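Local coordinates for DegT/DnrJ/EryC1/StrS aminotransferase (Brucella abortus 2308, PDB 4QGR), which binds pyridoxal 5'-phosphate and probably acts as a transaminase, at residues D145-A150 and A171-G176; K139-V144 and L165-D170; F108-P113 and P344-L349. All coordinates share one frame; numbering follows the deposited sequence.

Interaction 1: residues D145-A150 and A171-G176. With PLP (pyridoxal-5'-phosphate), chain E.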
loop_
_atom_site.group_PDB
_atom_site.type_symbol
_atom_site.label_atom_id
_atom_site.label_comp_id
_atom_site.label_asym_id
_atom_site.label_seq_id
_atom_site.Cartn_x
_atom_site.Cartn_y
_atom_site.Cartn_z
ATOM N N ASP A 145 3.404 -20.795 4.271
ATOM C CA ASP A 145 2.451 -21.867 4.291
ATOM C C ASP A 145 1.954 -22.049 2.866
ATOM O O ASP A 145 0.916 -21.538 2.511
ATOM C CB ASP A 145 1.284 -21.530 5.193
ATOM C CG ASP A 145 1.700 -21.238 6.613
ATOM O OD1 ASP A 145 2.678 -21.862 7.106
ATOM O OD2 ASP A 145 1.035 -20.379 7.258
ATOM N N LEU A 146 2.718 -22.733 2.011
ATOM C CA LEU A 146 2.445 -22.654 0.578
ATOM C C LEU A 146 1.167 -23.389 0.234
ATOM O O LEU A 146 0.947 -24.477 0.690
ATOM C CB LEU A 146 3.621 -23.173 -0.272
ATOM C CG LEU A 146 3.630 -22.700 -1.727
ATOM C CD1 LEU A 146 3.803 -21.184 -1.815
ATOM C CD2 LEU A 146 4.719 -23.356 -2.559
ATOM N N PHE A 147 0.339 -22.786 -0.595
ATOM C CA PHE A 147 -0.939 -23.376 -1.089
ATOM C C PHE A 147 -1.958 -23.632 -0.002
ATOM O O PHE A 147 -2.975 -24.280 -0.243
ATOM C CB PHE A 147 -0.728 -24.666 -1.935
ATOM C CG PHE A 147 0.244 -24.494 -3.099
ATOM C CD1 PHE A 147 0.299 -23.318 -3.845
ATOM C CD2 PHE A 147 1.112 -25.502 -3.417
ATOM C CE1 PHE A 147 1.184 -23.185 -4.915
ATOM C CE2 PHE A 147 2.007 -25.368 -4.517
ATOM C CZ PHE A 147 2.032 -24.205 -5.269
ATOM N N GLY A 148 -1.672 -23.114 1.186
ATOM C CA GLY A 148 -2.597 -23.276 2.343
ATOM C C GLY A 148 -2.185 -24.235 3.399
ATOM O O GLY A 148 -2.857 -24.338 4.452
ATOM N N LEU A 149 -1.052 -24.923 3.183
ATOM C CA LEU A 149 -0.592 -25.983 4.063
ATOM C C LEU A 149 0.447 -25.438 5.041
ATOM O O LEU A 149 1.440 -24.856 4.598
ATOM C CB LEU A 149 0.055 -27.077 3.226
ATOM C CG LEU A 149 0.604 -28.330 3.961
ATOM C CD1 LEU A 149 -0.541 -29.042 4.624
ATOM C CD2 LEU A 149 1.356 -29.223 2.969
ATOM N N ALA A 150 0.237 -25.640 6.359
ATOM C CA ALA A 150 1.142 -25.061 7.342
ATOM C C ALA A 150 2.549 -25.664 7.225
ATOM O O ALA A 150 2.717 -26.886 7.043
ATOM C CB ALA A 150 0.633 -25.259 8.767
ATOM N N ALA A 171 1.489 -16.379 5.938
ATOM C CA ALA A 171 0.206 -17.057 5.861
ATOM C C ALA A 171 -0.687 -16.371 4.791
ATOM O O ALA A 171 -1.933 -16.420 4.867
ATOM C CB ALA A 171 -0.453 -17.040 7.225
ATOM N N ALA A 172 -0.064 -15.796 3.754
ATOM C CA ALA A 172 -0.800 -15.201 2.643
ATOM C C ALA A 172 -1.825 -16.181 2.128
ATOM O O ALA A 172 -2.925 -15.772 1.723
ATOM C CB ALA A 172 0.136 -14.815 1.511
ATOM N N GLN A 173 -1.485 -17.459 2.090
ATOM C CA GLN A 173 -2.316 -18.423 1.385
ATOM C C GLN A 173 -3.032 -19.348 2.311
ATOM O O GLN A 173 -3.678 -20.298 1.842
ATOM C CB GLN A 173 -1.454 -19.246 0.419
ATOM C CG GLN A 173 -0.900 -18.434 -0.740
ATOM C CD GLN A 173 0.013 -19.228 -1.673
ATOM O OE1 GLN A 173 -0.140 -20.439 -1.876
ATOM N NE2 GLN A 173 0.951 -18.536 -2.266
ATOM N N SER A 174 -2.939 -19.134 3.630
ATOM C CA SER A 174 -3.353 -20.208 4.540
ATOM C C SER A 174 -4.379 -19.819 5.606
ATOM O O SER A 174 -4.550 -20.547 6.564
ATOM C CB SER A 174 -2.137 -20.781 5.239
ATOM O OG SER A 174 -1.454 -19.778 5.948
ATOM N N ILE A 175 -5.082 -18.702 5.456
ATOM C CA ILE A 175 -6.152 -18.385 6.445
ATOM C C ILE A 175 -7.295 -19.405 6.326
ATOM O O ILE A 175 -7.831 -19.623 5.240
ATOM C CB ILE A 175 -6.602 -16.907 6.370
ATOM C CG1 ILE A 175 -5.425 -15.980 6.667
ATOM C CG2 ILE A 175 -7.757 -16.639 7.350
ATOM C CD1 ILE A 175 -4.744 -16.192 7.992
ATOM N N GLY A 176 -7.619 -20.078 7.440
ATOM C CA GLY A 176 -8.533 -21.209 7.437
ATOM C C GLY A 176 -7.839 -22.504 7.646
ATOM O O GLY A 176 -8.475 -23.480 8.062
HETATM N N1 PLP E . 3.166 -14.081 0.245
HETATM C C2 PLP E . 2.648 -15.089 -0.480
HETATM C C2A PLP E . 3.008 -16.530 -0.208
HETATM C C3 PLP E . 1.626 -14.760 -1.513
HETATM O O3 PLP E . 1.072 -15.754 -2.196
HETATM C C4 PLP E . 1.344 -13.326 -1.791
HETATM C C4A PLP E . 0.332 -12.768 -2.715
HETATM O O4A PLP E . -0.760 -13.277 -2.869
HETATM C C5 PLP E . 2.000 -12.335 -0.928
HETATM C C6 PLP E . 2.887 -12.781 0.055
HETATM C C5A PLP E . 1.749 -10.856 -1.123
HETATM O O4P PLP E . 0.401 -10.486 -0.797
HETATM P P PLP E . -0.320 -9.273 -1.569
HETATM O O1P PLP E . -1.563 -8.913 -0.760
HETATM O O2P PLP E . 0.685 -8.161 -1.734
HETATM O O3P PLP E . -0.701 -9.944 -2.898
HETATM O O HOH W 1 0.960 -18.702 2.625
#
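Gln173 reaches from its loop to Phe147 on one side and to the cofactor on another, in the pyridoxal-phosphate site of a fold type I aminotransferase, where two loops following the parallel strands 137-141 and 166-170 come together. Its side chain leaves a type I beta turn, Ala171 to Ser174, and runs extended beyond CG, which carries the amide past Leu146 and Phe147; the Gln173 side chain lies alongside each of them and points the same way. The two ends of the amide then serve different partners. OE1 accepts from the backbone N of Phe147 at 2.7 Å, a bent bond whose donor sits above the carbonyl plane, 40° out of it. Gln173 NE2 gives a much straighter bond, 165° at the hydrogen, to the phenolic PLP O3 at 2.8 Å. The same nitrogen is also bonded to Tyr323 OH. Such bonds at both ends would be expected to fix which end of the amide is oxygen and which nitrogen. The Phe147 ring is turned 35° from the amide plane and takes Leu146 CG over the centre of one face. Ala172 contributes its methyl group, with CB 3.2 Å from C2 of the pyridine ring. Farther along, Ser174 OG donates to the anti lone pair of Asp145 OD2 at 2.9 Å, while OD1 of that carboxylate is engaged by Tyr153 OH and Ala151 N. Gly148 brings the backbones close: its CA makes a CA-H...O contact of 3.2 Å with Gln173 O. Between the loops a water bridges the main chains, giving a hydrogen to Asp145 O and accepting one from Gln173 N, each at 2.8 Å.

Interaction 2: residues K139-V144 and L165-D170. With PLP (pyridoxal-5'-phosphate), chain E.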
loop_
_atom_site.group_PDB
_atom_site.type_symbol
_atom_site.label_atom_id
_atom_site.label_comp_id
_atom_site.label_asym_id
_atom_site.label_seq_id
_atom_site.Cartn_x
_atom_site.Cartn_y
_atom_site.Cartn_z
ATOM N N LYS A 139 19.128 -12.908 11.141
ATOM C CA LYS A 139 18.125 -12.218 11.965
ATOM C C LYS A 139 16.735 -12.832 11.962
ATOM O O LYS A 139 16.049 -12.771 12.978
ATOM C CB LYS A 139 17.995 -10.763 11.547
ATOM C CG LYS A 139 19.154 -9.905 11.977
ATOM C CD LYS A 139 19.135 -9.626 13.467
ATOM C CE LYS A 139 20.161 -8.541 13.734
ATOM N NZ LYS A 139 20.054 -7.971 15.106
ATOM N N ALA A 140 16.306 -13.366 10.841
ATOM C CA ALA A 140 14.927 -13.833 10.713
ATOM C C ALA A 140 14.745 -14.970 9.739
ATOM O O ALA A 140 15.581 -15.224 8.875
ATOM C CB ALA A 140 14.027 -12.668 10.310
ATOM N N ILE A 141 13.604 -15.639 9.880
ATOM C CA ILE A 141 13.148 -16.713 8.974
ATOM C C ILE A 141 11.734 -16.385 8.582
ATOM O O ILE A 141 10.925 -15.985 9.446
ATOM C CB ILE A 141 13.143 -18.107 9.652
ATOM C CG1 ILE A 141 14.464 -18.311 10.375
ATOM C CG2 ILE A 141 12.839 -19.193 8.615
ATOM C CD1 ILE A 141 14.477 -19.396 11.424
ATOM N N ILE A 142 11.429 -16.511 7.284
ATOM C CA ILE A 142 10.062 -16.339 6.787
ATOM C C ILE A 142 9.603 -17.621 6.099
ATOM O O ILE A 142 9.630 -17.728 4.867
ATOM C CB ILE A 142 9.842 -15.119 5.856
ATOM C CG1 ILE A 142 10.481 -13.864 6.428
ATOM C CG2 ILE A 142 8.343 -14.910 5.585
ATOM C CD1 ILE A 142 10.327 -12.595 5.584
ATOM N N PRO A 143 9.139 -18.579 6.913
ATOM C CA PRO A 143 8.509 -19.729 6.308
ATOM C C PRO A 143 7.203 -19.324 5.631
ATOM O O PRO A 143 6.528 -18.375 6.084
ATOM C CB PRO A 143 8.241 -20.666 7.494
ATOM C CG PRO A 143 8.961 -20.080 8.650
ATOM C CD PRO A 143 8.998 -18.594 8.365
ATOM N N VAL A 144 6.843 -20.061 4.577
ATOM C CA VAL A 144 5.575 -19.842 3.865
ATOM C C VAL A 144 4.684 -21.044 4.031
ATOM O O VAL A 144 5.149 -22.184 3.948
ATOM C CB VAL A 144 5.827 -19.586 2.364
ATOM C CG1 VAL A 144 4.526 -19.388 1.629
ATOM C CG2 VAL A 144 6.752 -18.375 2.190
ATOM N N LEU A 165 16.447 -16.209 16.469
ATOM C CA LEU A 165 15.933 -15.585 15.238
ATOM C C LEU A 165 14.442 -15.280 15.351
ATOM O O LEU A 165 13.687 -16.007 15.995
ATOM C CB LEU A 165 16.171 -16.491 14.031
ATOM C CG LEU A 165 17.634 -16.929 13.815
ATOM C CD1 LEU A 165 17.834 -17.856 12.618
ATOM C CD2 LEU A 165 18.527 -15.696 13.698
ATOM N N PHE A 166 14.028 -14.257 14.620
ATOM C CA PHE A 166 12.646 -13.821 14.520
ATOM C C PHE A 166 11.933 -14.591 13.414
ATOM O O PHE A 166 12.462 -14.715 12.303
ATOM C CB PHE A 166 12.687 -12.327 14.183
ATOM C CG PHE A 166 11.374 -11.611 14.259
ATOM C CD1 PHE A 166 10.709 -11.416 15.475
ATOM C CD2 PHE A 166 10.864 -10.983 13.133
ATOM C CE1 PHE A 166 9.519 -10.706 15.506
ATOM C CE2 PHE A 166 9.704 -10.251 13.173
ATOM C CZ PHE A 166 9.028 -10.105 14.367
ATOM N N ILE A 167 10.745 -15.101 13.701
ATOM C CA ILE A 167 9.995 -15.858 12.714
ATOM C C ILE A 167 8.749 -15.131 12.333
ATOM O O ILE A 167 7.903 -14.822 13.183
ATOM C CB ILE A 167 9.594 -17.270 13.214
ATOM C CG1 ILE A 167 10.851 -18.090 13.510
ATOM C CG2 ILE A 167 8.745 -17.976 12.198
ATOM C CD1 ILE A 167 10.552 -19.363 14.226
ATOM N N ILE A 168 8.636 -14.874 11.027
ATOM C CA ILE A 168 7.444 -14.277 10.443
ATOM C C ILE A 168 6.752 -15.373 9.629
ATOM O O ILE A 168 7.330 -15.896 8.647
ATOM C CB ILE A 168 7.764 -13.116 9.498
ATOM C CG1 ILE A 168 8.513 -11.997 10.216
ATOM C CG2 ILE A 168 6.459 -12.632 8.854
ATOM C CD1 ILE A 168 9.188 -11.004 9.274
ATOM N N GLU A 169 5.543 -15.725 10.020
ATOM C CA GLU A 169 4.790 -16.750 9.263
ATOM C C GLU A 169 4.157 -16.051 8.058
ATOM O O GLU A 169 3.364 -15.150 8.250
ATOM C CB GLU A 169 3.682 -17.361 10.114
ATOM C CG GLU A 169 2.706 -18.225 9.306
ATOM C CD GLU A 169 1.570 -18.819 10.092
ATOM O OE1 GLU A 169 1.343 -18.319 11.205
ATOM O OE2 GLU A 169 0.917 -19.803 9.593
ATOM N N ASP A 170 4.544 -16.411 6.835
ATOM C CA ASP A 170 3.863 -15.900 5.639
ATOM C C ASP A 170 2.616 -16.805 5.386
ATOM O O ASP A 170 2.697 -17.822 4.728
ATOM C CB ASP A 170 4.774 -15.798 4.430
ATOM C CG ASP A 170 4.094 -15.173 3.221
ATOM O OD1 ASP A 170 2.859 -14.883 3.325
ATOM O OD2 ASP A 170 4.769 -14.977 2.170
HETATM N N1 PLP E . 3.166 -14.081 0.245
HETATM C C2 PLP E . 2.648 -15.089 -0.480
HETATM C C2A PLP E . 3.008 -16.530 -0.208
HETATM C C3 PLP E . 1.626 -14.760 -1.513
HETATM O O3 PLP E . 1.072 -15.754 -2.196
HETATM C C4 PLP E . 1.344 -13.326 -1.791
HETATM C C4A PLP E . 0.332 -12.768 -2.715
HETATM O O4A PLP E . -0.760 -13.277 -2.869
HETATM C C5 PLP E . 2.000 -12.335 -0.928
HETATM C C6 PLP E . 2.887 -12.781 0.055
HETATM C C5A PLP E . 1.749 -10.856 -1.123
HETATM O O4P PLP E . 0.401 -10.486 -0.797
HETATM P P PLP E . -0.320 -9.273 -1.569
HETATM O O1P PLP E . -1.563 -8.913 -0.760
HETATM O O2P PLP E . 0.685 -8.161 -1.734
HETATM O O3P PLP E . -0.701 -9.944 -2.898
#
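Lys139 O takes the N-H of Phe166 at 3.0 Å in an almost straight bond, the first of four that zip the two segments together in parallel. Ile141 uses both its backbone polar atoms: N donates to Phe166 O at 2.8 Å and O accepts from Ile168 N. Pro143, which has no N-H to give, still offers its O to Asp170 N at 2.9 Å, so the pairing continues past the end of strand 139-141. Pro143 CD instead rests 3.2 Å from Ile168 O. Ile142 and Ile168 lie side by side, Ile168 against helix 68-76, and Ile141 CD1 meets Leu165 CD1 at about a right angle. Asp170, with CG anti to its N (chi1 -176°), aims its carboxylate at the cofactor: OD2 is 2.7 Å from the pyridine N1 and also bonded to Thr95 OG1, while OD1 takes the N-H of Ala172. This setting would be expected to favour a protonated cofactor nitrogen. Val144 CG1 touches the cofactor methyl C2A at 3.7 Å. Strand 137-141, helix 153-163 and strand 166-170 form a beta-alpha-beta crossover, and an aspartate facing the pyridine nitrogen is a hallmark of fold type I pyridoxal-phosphate enzymes.

Interaction 3: residues F108-P113 and P344-L349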
loop_
_atom_site.group_PDB
_atom_site.type_symbol
_atom_site.label_atom_id
_atom_site.label_comp_id
_atom_site.label_asym_id
_atom_site.label_seq_id
_atom_site.Cartn_x
_atom_site.Cartn_y
_atom_site.Cartn_z
ATOM N N PHE A 108 18.227 -18.030 0.261
ATOM C CA PHE A 108 17.229 -18.982 -0.230
ATOM C C PHE A 108 17.386 -20.437 0.192
ATOM O O PHE A 108 18.458 -20.987 0.129
ATOM C CB PHE A 108 17.149 -18.935 -1.760
ATOM C CG PHE A 108 16.593 -17.645 -2.307
ATOM C CD1 PHE A 108 15.261 -17.315 -2.139
ATOM C CD2 PHE A 108 17.392 -16.822 -3.088
ATOM C CE1 PHE A 108 14.744 -16.140 -2.654
ATOM C CE2 PHE A 108 16.874 -15.665 -3.640
ATOM C CZ PHE A 108 15.534 -15.329 -3.418
ATOM N N VAL A 109 16.304 -21.033 0.687
ATOM C CA VAL A 109 16.296 -22.388 1.181
ATOM C C VAL A 109 15.362 -23.198 0.299
ATOM O O VAL A 109 14.340 -22.692 -0.151
ATOM C CB VAL A 109 15.825 -22.410 2.650
ATOM C CG1 VAL A 109 15.899 -23.852 3.198
ATOM C CG2 VAL A 109 16.671 -21.450 3.446
ATOM N N ASP A 110 15.664 -24.457 0.052
ATOM C CA ASP A 110 14.827 -25.284 -0.809
ATOM C C ASP A 110 13.566 -25.668 -0.049
ATOM O O ASP A 110 13.444 -25.438 1.175
ATOM C CB ASP A 110 15.549 -26.572 -1.224
ATOM C CG ASP A 110 15.153 -27.073 -2.606
ATOM O OD1 ASP A 110 14.253 -26.506 -3.250
ATOM O OD2 ASP A 110 15.824 -28.038 -3.055
ATOM N N VAL A 111 12.633 -26.273 -0.787
ATOM C CA VAL A 111 11.429 -26.806 -0.200
ATOM C C VAL A 111 11.420 -28.316 -0.273
ATOM O O VAL A 111 12.101 -28.957 -1.094
ATOM C CB VAL A 111 10.144 -26.230 -0.855
ATOM C CG1 VAL A 111 10.092 -24.747 -0.631
ATOM C CG2 VAL A 111 10.143 -26.474 -2.377
ATOM N N ASP A 112 10.640 -28.885 0.626
ATOM C CA ASP A 112 10.364 -30.308 0.669
ATOM C C ASP A 112 9.610 -30.717 -0.602
ATOM O O ASP A 112 8.729 -29.984 -1.044
ATOM C CB ASP A 112 9.480 -30.601 1.883
ATOM C CG ASP A 112 9.158 -32.057 2.029
ATOM O OD1 ASP A 112 10.032 -32.756 2.618
ATOM O OD2 ASP A 112 8.073 -32.537 1.597
ATOM N N PRO A 113 9.946 -31.889 -1.181
ATOM C CA PRO A 113 9.337 -32.301 -2.462
ATOM C C PRO A 113 7.858 -32.720 -2.410
ATOM O O PRO A 113 7.227 -32.866 -3.484
ATOM C CB PRO A 113 10.205 -33.483 -2.919
ATOM C CG PRO A 113 10.751 -34.044 -1.649
ATOM C CD PRO A 113 11.008 -32.829 -0.759
ATOM N N PRO A 344 17.573 -28.016 -5.682
ATOM C CA PRO A 344 17.139 -28.877 -6.789
ATOM C C PRO A 344 15.630 -29.055 -6.871
ATOM O O PRO A 344 15.092 -29.161 -7.993
ATOM C CB PRO A 344 17.854 -30.227 -6.519
ATOM C CG PRO A 344 18.162 -30.202 -5.073
ATOM C CD PRO A 344 18.469 -28.739 -4.763
ATOM N N VAL A 345 14.956 -29.084 -5.723
ATOM C CA VAL A 345 13.490 -29.287 -5.721
ATOM C C VAL A 345 12.837 -28.051 -6.334
ATOM O O VAL A 345 12.019 -28.142 -7.261
ATOM C CB VAL A 345 12.935 -29.586 -4.311
ATOM C CG1 VAL A 345 11.436 -29.745 -4.335
ATOM C CG2 VAL A 345 13.577 -30.837 -3.712
ATOM N N SER A 346 13.194 -26.876 -5.829
ATOM C CA SER A 346 12.669 -25.634 -6.379
ATOM C C SER A 346 12.932 -25.516 -7.894
ATOM O O SER A 346 12.100 -24.975 -8.651
ATOM C CB SER A 346 13.307 -24.455 -5.661
ATOM O OG SER A 346 12.917 -24.419 -4.279
ATOM N N GLU A 347 14.069 -26.018 -8.357
ATOM C CA GLU A 347 14.381 -25.885 -9.770
ATOM C C GLU A 347 13.617 -26.866 -10.678
ATOM O O GLU A 347 13.357 -26.559 -11.856
ATOM C CB GLU A 347 15.907 -26.031 -9.971
ATOM C CG GLU A 347 16.645 -24.816 -9.461
ATOM C CD GLU A 347 18.140 -24.868 -9.688
ATOM O OE1 GLU A 347 18.606 -25.824 -10.374
ATOM O OE2 GLU A 347 18.855 -23.959 -9.210
ATOM N N SER A 348 13.330 -28.052 -10.169
ATOM C CA SER A 348 12.661 -29.077 -10.964
ATOM C C SER A 348 11.123 -29.060 -10.891
ATOM O O SER A 348 10.452 -29.471 -11.847
ATOM C CB SER A 348 13.164 -30.458 -10.587
ATOM O OG SER A 348 12.902 -30.707 -9.239
ATOM N N LEU A 349 10.551 -28.583 -9.787
ATOM C CA LEU A 349 9.086 -28.517 -9.702
ATOM C C LEU A 349 8.372 -27.803 -10.831
ATOM O O LEU A 349 7.282 -28.260 -11.211
ATOM C CB LEU A 349 8.633 -27.883 -8.376
ATOM C CG LEU A 349 8.639 -28.822 -7.208
ATOM C CD1 LEU A 349 8.355 -28.046 -5.935
ATOM C CD2 LEU A 349 7.584 -29.929 -7.413
HETATM O O HOH W 2 12.469 -22.867 -2.073
#
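Asp110 OD1 is gripped twice by Ser346, by OG at 2.7 Å, nearly in line with the C-O bond, and by the backbone N at 2.8 Å on the syn lone pair. The other oxygen, OD2, takes Val345 N at 3.0 Å, also through its syn lone pair. The carboxylate thus binds two successive N-H groups in the first turn of helix 344-348, where the helix dipole would be expected to favour its negative charge. Ser346 OG sits beside its own backbone N (chi1 -66°), which lets both donors converge on one oxygen. The same hydroxyl accepts a hydrogen from a water that gives its other one to Val109 O. Beside these bonds Val345 presents its branched end to the carbonyl of Val111, with CB 3.4 Å from O; its CG1 also packs against Val111 CG2 at 4.0 Å and reaches Pro113. Leu349 CD1 adds a looser apolar touch to Val111 CG2. Asp110 follows directly on strand 105-109, which lies in the main sheet between strands 83-88 and 337-338, so the short helix 344-348 is fastened by its N-terminal turn to the chain leaving that strand.

Interactions 1 and 2 form one continuous unit, with centres about 14 Å apart: the strand segments 139-144 and 165-170 run straight into the loops 145-150 and 171-176, so the two contacts alternate along the chain. Both touch the cofactor, which is also held by Asn242 of the second subunit. At their junction Asp145 N probably donates a hydrogen bond to Asp170 O. Interaction 3 stands apart, its centre about 18 Å from the centre of each of the others and without touching either. It shares the large mixed sheet with interaction 2, and its segments, over 230 residues apart, enclose both other contacts in sequence, bringing a late helix back to the sheet that carries the cofactor site.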